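Local coordinates for protein enoyl-CoA hydratase (Geobacillus kaustophilus, PDB 2PPY) that probably hydrates enoyl-CoA thioesters in fatty acid beta-oxidation, as a six-chain assembly of the crotonase-like family, at residues Asn30-Asp33 with Leu34-Lys38. Sequence-based numbering, arbitrary orientation.
Sequences NSYD and LEFYK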
# COMPACT_ATOMS: atom_id res chain seq x y z
N ASN A 30 -2.04 32.36 -19.48
CA ASN A 30 -3.01 31.45 -18.90
C ASN A 30 -2.75 31.18 -17.42
O ASN A 30 -2.88 30.04 -16.96
CB ASN A 30 -3.07 30.12 -19.66
CG ASN A 30 -3.96 30.19 -20.89
OD1 ASN A 30 -5.02 30.81 -20.87
ND2 ASN A 30 -3.54 29.52 -21.96
N SER A 31 -2.36 32.22 -16.68
CA SER A 31 -2.15 32.09 -15.24
C SER A 31 -3.54 32.05 -14.64
O SER A 31 -4.32 32.99 -14.79
CB SER A 31 -1.37 33.29 -14.71
OG SER A 31 -0.04 33.26 -15.17
N TYR A 32 -3.86 30.97 -13.94
CA TYR A 32 -5.19 30.78 -13.38
C TYR A 32 -5.43 31.20 -11.94
O TYR A 32 -4.50 31.47 -11.18
CB TYR A 32 -5.60 29.31 -13.53
CG TYR A 32 -4.69 28.36 -12.79
CD1 TYR A 32 -3.65 27.70 -13.44
CD2 TYR A 32 -4.85 28.14 -11.42
CE1 TYR A 32 -2.79 26.83 -12.75
CE2 TYR A 32 -4.00 27.28 -10.72
CZ TYR A 32 -2.98 26.63 -11.39
OH TYR A 32 -2.14 25.80 -10.69
N ASP A 33 -6.71 31.23 -11.57
CA ASP A 33 -7.16 31.56 -10.22
C ASP A 33 -8.19 30.51 -9.81
O ASP A 33 -8.33 29.49 -10.49
CB ASP A 33 -7.80 32.95 -10.18
CG ASP A 33 -8.92 33.11 -11.19
OD1 ASP A 33 -9.52 32.10 -11.60
OD2 ASP A 33 -9.20 34.26 -11.57
N LEU A 34 -8.91 30.75 -8.73
CA LEU A 34 -9.91 29.79 -8.26
C LEU A 34 -11.06 29.65 -9.24
O LEU A 34 -11.52 28.54 -9.51
CB LEU A 34 -10.44 30.19 -6.88
CG LEU A 34 -11.54 29.28 -6.30
CD1 LEU A 34 -11.08 27.83 -6.31
CD2 LEU A 34 -11.89 29.72 -4.89
N GLU A 35 -11.53 30.77 -9.77
CA GLU A 35 -12.65 30.75 -10.71
C GLU A 35 -12.34 29.89 -11.93
O GLU A 35 -13.23 29.21 -12.46
CB GLU A 35 -12.99 32.18 -11.13
CG GLU A 35 -14.32 32.31 -11.86
CD GLU A 35 -15.49 31.79 -11.04
OE1 GLU A 35 -15.65 32.21 -9.88
OE2 GLU A 35 -16.25 30.95 -11.58
N PHE A 36 -11.10 29.90 -12.40
CA PHE A 36 -10.75 29.08 -13.55
C PHE A 36 -11.00 27.61 -13.24
O PHE A 36 -11.64 26.91 -14.02
CB PHE A 36 -9.28 29.23 -13.94
CG PHE A 36 -8.78 28.11 -14.82
CD1 PHE A 36 -9.27 27.96 -16.12
CD2 PHE A 36 -7.89 27.16 -14.33
CE1 PHE A 36 -8.88 26.88 -16.92
CE2 PHE A 36 -7.49 26.07 -15.12
CZ PHE A 36 -7.99 25.93 -16.41
N TYR A 37 -10.47 27.15 -12.11
CA TYR A 37 -10.63 25.76 -11.72
C TYR A 37 -12.07 25.39 -11.46
O TYR A 37 -12.46 24.24 -11.65
CB TYR A 37 -9.75 25.44 -10.51
CG TYR A 37 -8.49 24.70 -10.92
CD1 TYR A 37 -8.55 23.36 -11.31
CD2 TYR A 37 -7.25 25.34 -10.96
CE1 TYR A 37 -7.42 22.68 -11.75
CE2 TYR A 37 -6.11 24.67 -11.39
CZ TYR A 37 -6.20 23.34 -11.79
OH TYR A 37 -5.07 22.66 -12.21
N LYS A 38 -12.88 26.36 -11.03
CA LYS A 38 -14.29 26.09 -10.78
C LYS A 38 -14.94 25.79 -12.13
O LYS A 38 -15.81 24.94 -12.23
CB LYS A 38 -14.95 27.29 -10.09
CG LYS A 38 -14.44 27.49 -8.67
CD LYS A 38 -14.85 28.82 -8.07
CE LYS A 38 -16.35 28.95 -7.91
NZ LYS A 38 -16.69 30.25 -7.27
O HOH W 1 -2.74 23.25 -11.75
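One face of the Y32 ring takes the edge of the Y37 ring, in an edge-to-face (T-shaped) pair. The planes stand at 86°. The ring centroids are 5.0 Å apart. Y37 CE2 does the touching, 3.4 Å from Y32 CE2 and shifted toward the rim of the Y32 ring. Y32 CE2 in turn lies at the Y37 edge, in plane, while F36 CE2 lies over one face of the Y37 ring, toward its rim. F36 meets Y32 at CB, where the side chain leaves the backbone. F36 CD2 lies 3.2 Å from Y32 CB, a tight approach, and the two rings are oblique, neither stacked nor edge-to-face. Y32 CG sits between the backbone N and the carbonyl carbon (chi1 62°), which turns the ring to the side where Y37 CE2 meets its face. A water is hydrogen-bonded to Y32 OH at 2.8 Å. Its link to Y37 OH is doubtful, since 2.4 Å is too short. With an alanine here in place of Y32, the Y37 edge would probably lose the ring face it packs on. The three rings form an aromatic cluster where the loop after strand 19-24 enters helix 34-48 of the crotonase-like fold. M119 of helix 115-121 packs on F36 and Y37, and helix 80-99 also packs against Y37. D33 is the N-cap of helix 34-48. Its OD1 accepts from F36 N at 2.8 Å. The N-H...O angle is 154°, with the donor nearly in line with the C-O bond. E35 N is 3.0 Å from D33 OD1 but is badly aimed for a hydrogen bond. Within the first turn, K38 NZ and E35 OE1 form a salt bridge at 3.4 Å, whose hydrogen bond is weak.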